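Local coordinates for protein beta-glucuronidase (uncultured Clostridium sp., PDB 6U7J) that hydrolyses beta-D-glucuronides and, as a gut bacterial beta-glucuronidase, probably contributes to reactivating estrogens from their conjugates, at residues S100-A105 against G119-F124; F304-D309 against N335-S340; H341-E346 against E362-G367; V410-T415 against K438-R443. One frame throughout, in Å; residues are numbered along the deposited sequence.

Interaction 1 (S100-A105 against G119-F124)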
loop_
_atom_site.group_PDB
_atom_site.type_symbol
_atom_site.label_atom_id
_atom_site.label_comp_id
_atom_site.label_asym_id
_atom_site.label_seq_id
_atom_site.Cartn_x
_atom_site.Cartn_y
_atom_site.Cartn_z
ATOM N N SER B 100 10.480 -27.507 21.605
ATOM C CA SER B 100 9.401 -28.068 20.812
ATOM C C SER B 100 9.939 -28.427 19.431
ATOM O O SER B 100 10.906 -27.827 18.957
ATOM C CB SER B 100 8.226 -27.086 20.686
ATOM O OG SER B 100 8.552 -26.035 19.806
ATOM N N VAL B 101 9.325 -29.425 18.807
ATOM C CA VAL B 101 9.558 -29.809 17.419
ATOM C C VAL B 101 8.183 -30.022 16.814
ATOM O O VAL B 101 7.391 -30.804 17.347
ATOM C CB VAL B 101 10.409 -31.088 17.292
ATOM C CG1 VAL B 101 10.439 -31.576 15.853
ATOM C CG2 VAL B 101 11.815 -30.856 17.811
ATOM N N THR B 102 7.889 -29.329 15.718
ATOM C CA THR B 102 6.538 -29.237 15.174
ATOM C C THR B 102 6.457 -30.002 13.862
ATOM O O THR B 102 7.075 -29.594 12.872
ATOM C CB THR B 102 6.182 -27.768 14.950
ATOM O OG1 THR B 102 6.508 -27.021 16.129
ATOM C CG2 THR B 102 4.718 -27.604 14.600
ATOM N N HIS B 103 5.664 -31.077 13.816
ATOM C CA HIS B 103 4.805 -31.555 14.897
ATOM C C HIS B 103 5.363 -32.793 15.590
ATOM O O HIS B 103 5.135 -33.003 16.782
ATOM C CB HIS B 103 3.425 -31.915 14.349
ATOM C CG HIS B 103 2.632 -30.738 13.870
ATOM N ND1 HIS B 103 1.924 -29.923 14.729
ATOM C CD2 HIS B 103 2.413 -30.256 12.624
ATOM C CE1 HIS B 103 1.300 -28.991 14.033
ATOM N NE2 HIS B 103 1.581 -29.169 12.753
ATOM N N HIS B 104 6.079 -33.612 14.820
ATOM C CA HIS B 104 6.546 -34.929 15.239
ATOM C C HIS B 104 8.060 -35.010 15.117
ATOM O O HIS B 104 8.637 -34.497 14.155
ATOM C CB HIS B 104 5.904 -36.029 14.381
ATOM C CG HIS B 104 4.422 -35.886 14.238
ATOM N ND1 HIS B 104 3.564 -35.921 15.316
ATOM C CD2 HIS B 104 3.646 -35.693 13.144
ATOM C CE1 HIS B 104 2.323 -35.764 14.891
ATOM N NE2 HIS B 104 2.345 -35.619 13.578
ATOM N N ALA B 105 8.703 -35.675 16.082
ATOM C CA ALA B 105 10.157 -35.739 16.118
ATOM C C ALA B 105 10.649 -37.172 16.288
ATOM O O ALA B 105 10.071 -37.963 17.040
ATOM C CB ALA B 105 10.722 -34.881 17.254
ATOM N N GLY B 119 3.544 -34.124 18.919
ATOM C CA GLY B 119 3.001 -32.910 19.501
ATOM C C GLY B 119 3.976 -31.775 19.271
ATOM O O GLY B 119 5.149 -31.844 19.647
ATOM N N GLY B 120 3.469 -30.699 18.647
ATOM C CA GLY B 120 4.324 -29.648 18.144
ATOM C C GLY B 120 4.587 -28.455 19.038
ATOM O O GLY B 120 5.301 -27.537 18.615
ATOM N N PHE B 121 4.049 -28.414 20.262
ATOM C CA PHE B 121 4.120 -27.166 21.015
ATOM C C PHE B 121 4.479 -27.351 22.490
ATOM O O PHE B 121 4.229 -26.440 23.288
ATOM C CB PHE B 121 2.794 -26.419 20.882
ATOM C CG PHE B 121 2.436 -26.136 19.460
ATOM C CD1 PHE B 121 3.002 -25.066 18.800
ATOM C CD2 PHE B 121 1.607 -26.988 18.763
ATOM C CE1 PHE B 121 2.715 -24.816 17.472
ATOM C CE2 PHE B 121 1.310 -26.747 17.429
ATOM C CZ PHE B 121 1.868 -25.660 16.783
ATOM N N LEU B 122 5.078 -28.477 22.868
ATOM C CA LEU B 122 5.441 -28.737 24.259
ATOM C C LEU B 122 6.788 -29.445 24.307
ATOM O O LEU B 122 7.099 -30.247 23.423
ATOM C CB LEU B 122 4.373 -29.587 24.973
ATOM C CG LEU B 122 3.109 -28.825 25.374
ATOM C CD1 LEU B 122 1.981 -29.794 25.706
ATOM C CD2 LEU B 122 3.400 -27.914 26.550
ATOM N N PRO B 123 7.607 -29.160 25.314
ATOM C CA PRO B 123 8.989 -29.650 25.307
ATOM C C PRO B 123 9.089 -31.143 25.575
ATOM O O PRO B 123 8.161 -31.791 26.062
ATOM C CB PRO B 123 9.643 -28.860 26.441
ATOM C CG PRO B 123 8.523 -28.621 27.407
ATOM C CD PRO B 123 7.303 -28.387 26.532
ATOM N N PHE B 124 10.260 -31.685 25.251
ATOM C CA PHE B 124 10.608 -33.052 25.608
ATOM C C PHE B 124 12.118 -33.131 25.768
ATOM O O PHE B 124 12.853 -32.227 25.357
ATOM C CB PHE B 124 10.093 -34.066 24.576
ATOM C CG PHE B 124 10.600 -33.832 23.170
ATOM C CD1 PHE B 124 10.006 -32.875 22.348
ATOM C CD2 PHE B 124 11.642 -34.590 22.659
ATOM C CE1 PHE B 124 10.455 -32.669 21.045
ATOM C CE2 PHE B 124 12.105 -34.395 21.351
ATOM C CZ PHE B 124 11.512 -33.429 20.544
HETATM O O HOH W 1 6.354 -24.810 18.667
HETATM O O HOH W 2 7.202 -30.523 20.444
HETATM O O HOH W 3 1.212 -30.997 17.113
#
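At the base of a beta hairpin in the sugar-binding domain, T102 and G120 join the two chain ends through one well-formed bond. T102 OG1 donates to G120 O at 2.8 Å, lying in the carbonyl plane on a lone pair, with a C=O...O angle of 133°. The threonine has OG1 beside its own backbone N and anti to its carbonyl carbon (chi1 -48°), which turns the hydroxyl to G120 and sends CG2 over one face of the H103 ring. The peptide bond between T102 and H103 is cis. G120 has no side chain, and the T102 methyl and the H103 imidazole close in on its CA. A water joins H103 ND1 (2.7 Å) to G120 N, while the other ring nitrogen, NE2, bonds N180. A second water links S100 OG with G120 O, and a third, 2.9 Å from V101 N, which donates to it, also meets the carbonyls of G119 and L122. Beside these polar links lies an apolar patch: F124 CZ sits 3.8 Å from V101 CG2, near the plane of the phenyl ring, and 3.7 Å from A105 CB. G119 N adds a weak bond to H103 O (2.9 Å). H103 and H104 share G144 as their partner on the next strand, a classic beta bulge with which strand 104-109 begins, in the antiparallel beta architecture of the family 2 sugar-binding domain.

Interaction 2 (F304-D309 against N335-S340)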
loop_
_atom_site.group_PDB
_atom_site.type_symbol
_atom_site.label_atom_id
_atom_site.label_comp_id
_atom_site.label_asym_id
_atom_site.label_seq_id
_atom_site.Cartn_x
_atom_site.Cartn_y
_atom_site.Cartn_z
ATOM N N PHE B 304 -6.133 -9.844 23.809
ATOM C CA PHE B 304 -6.180 -10.514 22.517
ATOM C C PHE B 304 -5.844 -11.981 22.679
ATOM O O PHE B 304 -5.030 -12.358 23.525
ATOM C CB PHE B 304 -5.148 -9.967 21.510
ATOM C CG PHE B 304 -5.121 -8.481 21.386
ATOM C CD1 PHE B 304 -4.347 -7.716 22.246
ATOM C CD2 PHE B 304 -5.840 -7.855 20.382
ATOM C CE1 PHE B 304 -4.311 -6.345 22.126
ATOM C CE2 PHE B 304 -5.820 -6.472 20.251
ATOM C CZ PHE B 304 -5.052 -5.711 21.128
ATOM N N GLY B 305 -6.398 -12.803 21.799
ATOM C CA GLY B 305 -5.698 -14.029 21.455
ATOM C C GLY B 305 -4.555 -13.671 20.512
ATOM O O GLY B 305 -4.673 -12.768 19.683
ATOM N N LYS B 306 -3.419 -14.352 20.676
ATOM C CA LYS B 306 -2.270 -14.048 19.834
ATOM C C LYS B 306 -1.969 -15.223 18.890
ATOM O O LYS B 306 -2.842 -16.048 18.590
ATOM C CB LYS B 306 -1.071 -13.670 20.723
ATOM C CG LYS B 306 -1.220 -12.323 21.468
ATOM C CD LYS B 306 -0.041 -12.050 22.442
ATOM C CE LYS B 306 1.064 -11.198 21.794
ATOM N NZ LYS B 306 1.636 -11.809 20.529
ATOM N N HIS B 307 -0.743 -15.275 18.399
ATOM C CA HIS B 307 -0.221 -16.420 17.668
ATOM C C HIS B 307 1.282 -16.326 17.789
ATOM O O HIS B 307 1.826 -15.250 18.050
ATOM C CB HIS B 307 -0.632 -16.424 16.187
ATOM C CG HIS B 307 -1.795 -17.314 15.868
ATOM N ND1 HIS B 307 -1.782 -18.679 16.092
ATOM C CD2 HIS B 307 -3.002 -17.035 15.315
ATOM C CE1 HIS B 307 -2.941 -19.193 15.716
ATOM N NE2 HIS B 307 -3.699 -18.217 15.244
ATOM N N GLU B 308 1.955 -17.458 17.621
ATOM C CA GLU B 308 3.401 -17.432 17.456
ATOM C C GLU B 308 3.637 -17.384 15.953
ATOM O O GLU B 308 3.492 -18.389 15.243
ATOM C CB GLU B 308 4.061 -18.614 18.161
ATOM C CG GLU B 308 4.057 -18.415 19.693
ATOM C CD GLU B 308 4.859 -19.478 20.445
ATOM O OE1 GLU B 308 4.764 -20.678 20.078
ATOM O OE2 GLU B 308 5.589 -19.100 21.401
ATOM N N ASP B 309 3.961 -16.189 15.466
ATOM C CA ASP B 309 3.992 -15.885 14.041
ATOM C C ASP B 309 4.699 -14.555 13.833
ATOM O O ASP B 309 4.386 -13.581 14.531
ATOM C CB ASP B 309 2.571 -15.822 13.459
ATOM C CG ASP B 309 2.547 -15.314 12.028
ATOM O OD1 ASP B 309 2.677 -14.092 11.813
ATOM O OD2 ASP B 309 2.400 -16.135 11.106
ATOM N N ASN B 335 -4.417 -6.109 29.416
ATOM C CA ASN B 335 -3.941 -6.720 30.649
ATOM C C ASN B 335 -3.813 -8.235 30.561
ATOM O O ASN B 335 -3.454 -8.867 31.564
ATOM C CB ASN B 335 -4.859 -6.348 31.841
ATOM C CG ASN B 335 -6.286 -6.843 31.672
ATOM O OD1 ASN B 335 -6.576 -7.691 30.833
ATOM N ND2 ASN B 335 -7.194 -6.298 32.479
ATOM N N SER B 336 -4.097 -8.833 29.404
ATOM C CA SER B 336 -4.196 -10.283 29.302
ATOM C C SER B 336 -4.044 -10.711 27.842
ATOM O O SER B 336 -4.257 -9.921 26.921
ATOM C CB SER B 336 -5.536 -10.768 29.876
ATOM O OG SER B 336 -6.642 -10.092 29.257
ATOM N N PHE B 337 -3.677 -11.976 27.643
ATOM C CA PHE B 337 -3.829 -12.618 26.344
ATOM C C PHE B 337 -4.181 -14.083 26.549
ATOM O O PHE B 337 -4.043 -14.638 27.649
ATOM C CB PHE B 337 -2.576 -12.474 25.446
ATOM C CG PHE B 337 -1.297 -13.008 26.045
ATOM C CD1 PHE B 337 -0.488 -12.199 26.823
ATOM C CD2 PHE B 337 -0.873 -14.307 25.777
ATOM C CE1 PHE B 337 0.704 -12.687 27.356
ATOM C CE2 PHE B 337 0.319 -14.793 26.294
ATOM C CZ PHE B 337 1.109 -13.983 27.088
ATOM N N ARG B 338 -4.655 -14.698 25.466
ATOM C CA ARG B 338 -4.902 -16.138 25.398
ATOM C C ARG B 338 -3.888 -16.762 24.439
ATOM O O ARG B 338 -3.638 -16.215 23.358
ATOM C CB ARG B 338 -6.331 -16.436 24.932
ATOM C CG ARG B 338 -6.559 -17.917 24.625
ATOM C CD ARG B 338 -8.025 -18.243 24.355
ATOM N NE ARG B 338 -8.566 -17.469 23.242
ATOM C CZ ARG B 338 -8.995 -17.993 22.096
ATOM N NH1 ARG B 338 -8.933 -19.305 21.897
ATOM N NH2 ARG B 338 -9.478 -17.201 21.135
ATOM N N THR B 339 -3.284 -17.887 24.838
ATOM C CA THR B 339 -2.282 -18.535 23.991
ATOM C C THR B 339 -3.002 -19.297 22.867
ATOM O O THR B 339 -2.971 -20.522 22.779
ATOM C CB THR B 339 -1.365 -19.454 24.788
ATOM O OG1 THR B 339 -2.026 -20.684 25.072
ATOM C CG2 THR B 339 -0.934 -18.792 26.087
ATOM N N SER B 340 -3.648 -18.527 21.963
ATOM C CA SER B 340 -4.601 -19.043 21.017
ATOM C C SER B 340 -4.006 -20.166 20.180
ATOM O O SER B 340 -3.082 -19.974 19.389
ATOM C CB SER B 340 -5.212 -17.939 20.120
ATOM O OG SER B 340 -4.263 -16.938 19.807
#
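R338 O is gripped from both segments. K306 N donates to it at 3.3 Å, almost in line with the carbonyl bond (C=O...N angle 169°), and S340 N adds a weak bond of 2.7 Å, closing an inverse gamma turn centred on T339. The same oxygen also receives the CA-H of G305 at 3.6 Å. One step back, R338 N donates to F304 O at 3.1 Å, tilted 24° from the carbonyl plane; together with the K306 bond it makes G305 and R338 a parallel bridge. F304 O is met by F337 CA as well, a CA-H contact of 3.1 Å. Side chains add to this backbone pairing on the side where F337 lies. Its ring, placed with CG between the backbone N and the carbonyl carbon (chi1 57°), is met by K306 CD 3.9 Å from CG. The lysine chain then bends at its last two torsions and carries NZ to a salt bridge with D325. On the other side of the sheet the R338 guanidinium reaches inward, with NH1 bridging to E362 and NH2 to E506. Helix 319-332 packs on F304 and F337. This is a right-handed beta-alpha-beta crossover of the TIM barrel, whose parallel strands 297-305 and 336-338 lie side by side.

Interaction 3 (H341-E346 against E362-G367)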
loop_
_atom_site.group_PDB
_atom_site.type_symbol
_atom_site.label_atom_id
_atom_site.label_comp_id
_atom_site.label_asym_id
_atom_site.label_seq_id
_atom_site.Cartn_x
_atom_site.Cartn_y
_atom_site.Cartn_z
ATOM N N HIS B 341 -4.494 -21.357 20.509
ATOM C CA HIS B 341 -4.620 -22.611 19.800
ATOM C C HIS B 341 -3.428 -23.509 20.016
ATOM O O HIS B 341 -3.349 -24.548 19.403
ATOM C CB HIS B 341 -4.988 -22.450 18.337
ATOM C CG HIS B 341 -6.041 -21.390 18.109
ATOM N ND1 HIS B 341 -6.995 -21.090 19.064
ATOM C CD2 HIS B 341 -6.313 -20.596 17.038
ATOM C CE1 HIS B 341 -7.771 -20.125 18.613
ATOM N NE2 HIS B 341 -7.392 -19.820 17.383
ATOM N N TYR B 342 -2.528 -23.164 20.940
ATOM C CA TYR B 342 -1.410 -24.016 21.350
ATOM C C TYR B 342 -0.619 -23.316 22.448
ATOM O O TYR B 342 -0.669 -22.087 22.565
ATOM C CB TYR B 342 -0.489 -24.309 20.145
ATOM C CG TYR B 342 -0.275 -23.104 19.270
ATOM C CD1 TYR B 342 -1.005 -22.918 18.093
ATOM C CD2 TYR B 342 0.646 -22.134 19.613
ATOM C CE1 TYR B 342 -0.828 -21.782 17.295
ATOM C CE2 TYR B 342 0.827 -20.997 18.826
ATOM C CZ TYR B 342 0.088 -20.826 17.669
ATOM O OH TYR B 342 0.287 -19.701 16.903
ATOM N N PRO B 343 0.117 -24.077 23.247
ATOM C CA PRO B 343 1.015 -23.450 24.228
ATOM C C PRO B 343 2.121 -22.645 23.551
ATOM O O PRO B 343 2.624 -23.017 22.491
ATOM C CB PRO B 343 1.600 -24.653 24.998
ATOM C CG PRO B 343 0.599 -25.750 24.800
ATOM C CD PRO B 343 -0.016 -25.534 23.444
ATOM N N TYR B 344 2.502 -21.543 24.181
ATOM C CA TYR B 344 3.585 -20.716 23.690
ATOM C C TYR B 344 4.897 -21.135 24.354
ATOM O O TYR B 344 4.923 -21.961 25.272
ATOM C CB TYR B 344 3.298 -19.229 23.951
ATOM C CG TYR B 344 2.121 -18.646 23.164
ATOM C CD1 TYR B 344 1.452 -19.405 22.199
ATOM C CD2 TYR B 344 1.683 -17.334 23.392
ATOM C CE1 TYR B 344 0.383 -18.879 21.477
ATOM C CE2 TYR B 344 0.603 -16.794 22.684
ATOM C CZ TYR B 344 -0.040 -17.570 21.726
ATOM O OH TYR B 344 -1.110 -17.055 21.018
ATOM N N ALA B 345 5.998 -20.563 23.861
ATOM C CA ALA B 345 7.301 -20.795 24.453
ATOM C C ALA B 345 7.285 -20.385 25.923
ATOM O O ALA B 345 6.585 -19.459 26.323
ATOM C CB ALA B 345 8.373 -20.016 23.691
ATOM N N GLU B 346 8.060 -21.102 26.734
ATOM C CA GLU B 346 8.119 -20.782 28.156
ATOM C C GLU B 346 8.661 -19.386 28.398
ATOM O O GLU B 346 8.286 -18.747 29.388
ATOM C CB GLU B 346 8.967 -21.816 28.896
ATOM C CG GLU B 346 8.518 -23.215 28.618
ATOM C CD GLU B 346 9.199 -24.230 29.481
ATOM O OE1 GLU B 346 8.989 -24.181 30.725
ATOM O OE2 GLU B 346 9.946 -25.069 28.907
ATOM N N GLU B 362 -3.813 -22.451 26.646
ATOM C CA GLU B 362 -4.672 -23.264 25.788
ATOM C C GLU B 362 -3.903 -24.401 25.113
ATOM O O GLU B 362 -2.774 -24.204 24.654
ATOM C CB GLU B 362 -5.343 -22.386 24.718
ATOM C CG GLU B 362 -6.458 -23.077 23.930
ATOM C CD GLU B 362 -7.216 -22.113 23.011
ATOM O OE1 GLU B 362 -8.224 -21.515 23.474
ATOM O OE2 GLU B 362 -6.794 -21.943 21.834
ATOM N N VAL B 363 -4.527 -25.582 25.033
ATOM C CA VAL B 363 -3.932 -26.735 24.341
ATOM C C VAL B 363 -4.353 -26.741 22.872
ATOM O O VAL B 363 -5.386 -26.158 22.522
ATOM C CB VAL B 363 -4.309 -28.068 25.023
ATOM C CG1 VAL B 363 -3.642 -28.175 26.397
ATOM C CG2 VAL B 363 -5.822 -28.254 25.101
ATOM N N PRO B 364 -3.612 -27.403 21.976
ATOM C CA PRO B 364 -3.940 -27.298 20.547
ATOM C C PRO B 364 -5.084 -28.198 20.100
ATOM O O PRO B 364 -5.020 -28.803 19.024
ATOM C CB PRO B 364 -2.629 -27.684 19.849
ATOM C CG PRO B 364 -1.633 -28.040 20.968
ATOM C CD PRO B 364 -2.442 -28.265 22.205
ATOM N N ALA B 365 -6.140 -28.278 20.904
ATOM C CA ALA B 365 -7.363 -28.987 20.526
ATOM C C ALA B 365 -8.242 -28.087 19.647
ATOM O O ALA B 365 -9.346 -27.674 20.004
ATOM C CB ALA B 365 -8.099 -29.447 21.776
ATOM N N VAL B 366 -7.703 -27.778 18.476
ATOM C CA VAL B 366 -8.304 -26.864 17.518
ATOM C C VAL B 366 -8.461 -27.620 16.213
ATOM O O VAL B 366 -7.652 -28.497 15.884
ATOM C CB VAL B 366 -7.443 -25.591 17.334
ATOM C CG1 VAL B 366 -6.084 -25.945 16.737
ATOM C CG2 VAL B 366 -8.175 -24.535 16.489
ATOM N N GLY B 367 -9.518 -27.298 15.471
ATOM C CA GLY B 367 -9.766 -27.991 14.227
ATOM C C GLY B 367 -10.730 -29.152 14.305
ATOM O O GLY B 367 -10.895 -29.858 13.305
#
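Two loops that follow neighbouring parallel strands of the TIM barrel meet here, held by a histidine-carboxylate pair, H341 and E362. The polar part is concentrated on one oxygen. E362 OE2 accepts from H341 ND1 at 2.9 Å with an N-H...O angle of 160°, and from H341 N at 2.7 Å, a weak and strongly bent bond. The ring and the carboxylate are nearly coplanar, 5° apart, and OE2 sits at the edge of the imidazole in its plane. H341 has a positive phi, and its CG lies beside the backbone N (chi1 -42°), a combination that lets ring nitrogen and amide turn to the same oxygen. The ND1 bond, made in the ring plane, fixes the rotation of the imidazole, while the amide bond helps hold OE2. The other carboxylate oxygen, OE1, is bonded to S413 OG on the next barrel strand, 409-416, and is also salt-bridged by R338. The apolar part flanks this pair. V366 CG2 lies 4.1 Å above one face of the H341 ring, offset toward its rim, while CG1 touches H341 CB. Y342 CB rests 4.0 Å from P364 CG, and the two prolines, P343 and P364, cross at about a right angle with their CD atoms 3.9 Å apart. The backbone contributes a CA-H contact, in which P364 CA approaches H341 O at 3.0 Å.

Interaction 4 (V410-T415 against K438-R443)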
loop_
_atom_site.group_PDB
_atom_site.type_symbol
_atom_site.label_atom_id
_atom_site.label_comp_id
_atom_site.label_asym_id
_atom_site.label_seq_id
_atom_site.Cartn_x
_atom_site.Cartn_y
_atom_site.Cartn_z
ATOM N N VAL B 410 -4.160 -18.064 34.786
ATOM C CA VAL B 410 -5.316 -18.077 35.672
ATOM C C VAL B 410 -6.425 -18.976 35.169
ATOM O O VAL B 410 -7.441 -19.138 35.873
ATOM C CB VAL B 410 -5.851 -16.660 35.940
ATOM C CG1 VAL B 410 -4.706 -15.764 36.426
ATOM C CG2 VAL B 410 -6.549 -16.087 34.690
ATOM N N MET B 411 -6.264 -19.602 34.009
ATOM C CA MET B 411 -7.343 -20.420 33.480
ATOM C C MET B 411 -6.794 -21.306 32.369
ATOM O O MET B 411 -5.865 -20.912 31.660
ATOM C CB MET B 411 -8.493 -19.535 32.966
ATOM C CG MET B 411 -9.728 -20.304 32.489
ATOM S SD MET B 411 -11.260 -19.324 32.514
ATOM C CE MET B 411 -10.813 -17.957 31.449
ATOM N N TRP B 412 -7.357 -22.516 32.248
ATOM C CA TRP B 412 -7.007 -23.442 31.178
ATOM C C TRP B 412 -8.125 -23.427 30.152
ATOM O O TRP B 412 -9.293 -23.581 30.511
ATOM C CB TRP B 412 -6.821 -24.886 31.670
ATOM C CG TRP B 412 -5.858 -25.081 32.809
ATOM C CD1 TRP B 412 -6.174 -25.429 34.076
ATOM C CD2 TRP B 412 -4.426 -24.969 32.768
ATOM N NE1 TRP B 412 -5.041 -25.513 34.845
ATOM C CE2 TRP B 412 -3.952 -25.236 34.069
ATOM C CE3 TRP B 412 -3.502 -24.650 31.764
ATOM C CZ2 TRP B 412 -2.596 -25.197 34.400
ATOM C CZ3 TRP B 412 -2.155 -24.607 32.090
ATOM C CH2 TRP B 412 -1.714 -24.884 33.398
ATOM N N SER B 413 -7.771 -23.263 28.882
ATOM C CA SER B 413 -8.716 -23.483 27.804
ATOM C C SER B 413 -8.368 -24.808 27.150
ATOM O O SER B 413 -7.225 -25.011 26.735
ATOM C CB SER B 413 -8.689 -22.353 26.773
ATOM O OG SER B 413 -9.368 -22.761 25.605
ATOM N N ILE B 414 -9.352 -25.702 27.054
ATOM C CA ILE B 414 -9.087 -27.080 26.659
ATOM C C ILE B 414 -9.381 -27.337 25.197
ATOM O O ILE B 414 -9.082 -28.442 24.708
ATOM C CB ILE B 414 -9.896 -28.070 27.523
ATOM C CG1 ILE B 414 -11.385 -27.834 27.310
ATOM C CG2 ILE B 414 -9.510 -27.916 28.995
ATOM C CD1 ILE B 414 -12.252 -28.986 27.766
ATOM N N THR B 415 -9.967 -26.367 24.489
ATOM C CA THR B 415 -10.357 -26.529 23.100
ATOM C C THR B 415 -10.756 -25.173 22.529
ATOM O O THR B 415 -11.236 -24.286 23.249
ATOM C CB THR B 415 -11.510 -27.537 22.951
ATOM O OG1 THR B 415 -11.745 -27.808 21.570
ATOM C CG2 THR B 415 -12.791 -27.008 23.576
ATOM N N LYS B 438 -8.861 -32.919 37.779
ATOM C CA LYS B 438 -8.130 -33.749 38.736
ATOM C C LYS B 438 -6.656 -33.356 38.803
ATOM O O LYS B 438 -6.028 -33.498 39.855
ATOM C CB LYS B 438 -8.283 -35.244 38.414
ATOM C CG LYS B 438 -7.650 -36.129 39.492
ATOM C CD LYS B 438 -8.521 -37.319 39.921
ATOM C CE LYS B 438 -8.751 -38.287 38.770
ATOM N NZ LYS B 438 -7.868 -39.499 38.866
ATOM N N LEU B 439 -6.093 -32.841 37.709
ATOM C CA LEU B 439 -4.705 -32.386 37.725
ATOM C C LEU B 439 -4.551 -31.086 38.498
ATOM O O LEU B 439 -3.536 -30.871 39.172
ATOM C CB LEU B 439 -4.205 -32.180 36.297
ATOM C CG LEU B 439 -3.916 -33.393 35.428
ATOM C CD1 LEU B 439 -3.697 -32.920 34.003
ATOM C CD2 LEU B 439 -2.695 -34.134 35.948
ATOM N N ASP B 440 -5.518 -30.181 38.371
ATOM C CA ASP B 440 -5.382 -28.829 38.902
ATOM C C ASP B 440 -6.719 -28.424 39.499
ATOM O O ASP B 440 -7.676 -28.172 38.766
ATOM C CB ASP B 440 -4.950 -27.848 37.806
ATOM C CG ASP B 440 -4.624 -26.459 38.352
ATOM O OD1 ASP B 440 -4.645 -26.283 39.585
ATOM O OD2 ASP B 440 -4.337 -25.541 37.545
ATOM N N SER B 441 -6.788 -28.372 40.820
ATOM C CA SER B 441 -7.967 -27.894 41.523
ATOM C C SER B 441 -7.961 -26.383 41.703
ATOM O O SER B 441 -8.924 -25.834 42.239
ATOM C CB SER B 441 -8.066 -28.573 42.893
ATOM O OG SER B 441 -6.816 -28.548 43.564
ATOM N N GLU B 442 -6.911 -25.706 41.253
ATOM C CA GLU B 442 -6.662 -24.313 41.585
ATOM C C GLU B 442 -6.997 -23.347 40.465
ATOM O O GLU B 442 -6.715 -22.153 40.605
ATOM C CB GLU B 442 -5.189 -24.119 41.960
ATOM C CG GLU B 442 -4.667 -25.128 42.956
ATOM C CD GLU B 442 -5.223 -24.886 44.329
ATOM O OE1 GLU B 442 -4.709 -23.982 45.025
ATOM O OE2 GLU B 442 -6.189 -25.586 44.701
ATOM N N ARG B 443 -7.549 -23.816 39.348
ATOM C CA ARG B 443 -7.750 -22.901 38.227
ATOM C C ARG B 443 -9.037 -23.214 37.477
ATOM O O ARG B 443 -9.351 -24.386 37.235
ATOM C CB ARG B 443 -6.569 -22.944 37.244
ATOM C CG ARG B 443 -5.353 -22.122 37.640
ATOM C CD ARG B 443 -4.229 -22.338 36.603
ATOM N NE ARG B 443 -2.939 -21.758 36.985
ATOM C CZ ARG B 443 -1.962 -22.437 37.579
ATOM N NH1 ARG B 443 -2.126 -23.715 37.876
ATOM N NH2 ARG B 443 -0.823 -21.842 37.887
#
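The indole of W412 meets D440 and R443 in quite different attitudes. It crosses the D440 side chain at about a right angle, with ring and carboxylate planes 72° apart, and points its NE1-H at OD2. The bond is 2.8 Å with an N-H...O angle of 152°. OD2 lies close to the plane of the indole, and the donor comes to it on the anti side of the carboxylate. R443 crosses the indole obliquely: its extended chain brings CD to 3.7 Å from NE1, and the guanidinium, turned 61° from the ring, has NH1 at 3.8 Å from CZ2. That same NH1 makes a salt bridge to D440 OD2 at 2.9 Å, arriving from above the carboxylate plane while the acceptor stays in the plane of the guanidinium. OD2 is thus held by two donors, one aromatic and one charged, and the arginine would be expected to favour the carboxylate's negative charge. D440 has its CG anti to the backbone N, which directs the carboxylate at W412. Its OD1 closes an Asx turn by accepting from E442 N at 2.9 Å, so both oxygens are fixed. R443 CG passes 4.0 Å from V410 O, and its NE and NH2 continue to the carbonyls of V409, K404 and H406. The site lies where helix 424-439 ends and the chain turns toward strand 445-449: W412, on strand 409-416, packs against I436 of that helix and, with D440, against Y400 of helix 386-403.

Overall arrangement
Along the chain the four contacts follow in series, none nested and none crossing. Interaction 1 closes the hairpin of strands 104-109 and 112-118 in the sugar-binding domain. Interactions 2 to 4 belong to the TIM barrel: interaction 2 closes the crossover through helix 319-332, interaction 3 the chain section that runs through helix 346-355 and strand 358-362, and interaction 4 the crossover through helix 424-439. Interaction 3 touches all the others. Y342 stacks its ring on F121 of interaction 1, joining the two domains, and its hydroxyl probably bonds H307 of interaction 2. The carbonyl of A365 probably takes a bond from T415 of interaction 4.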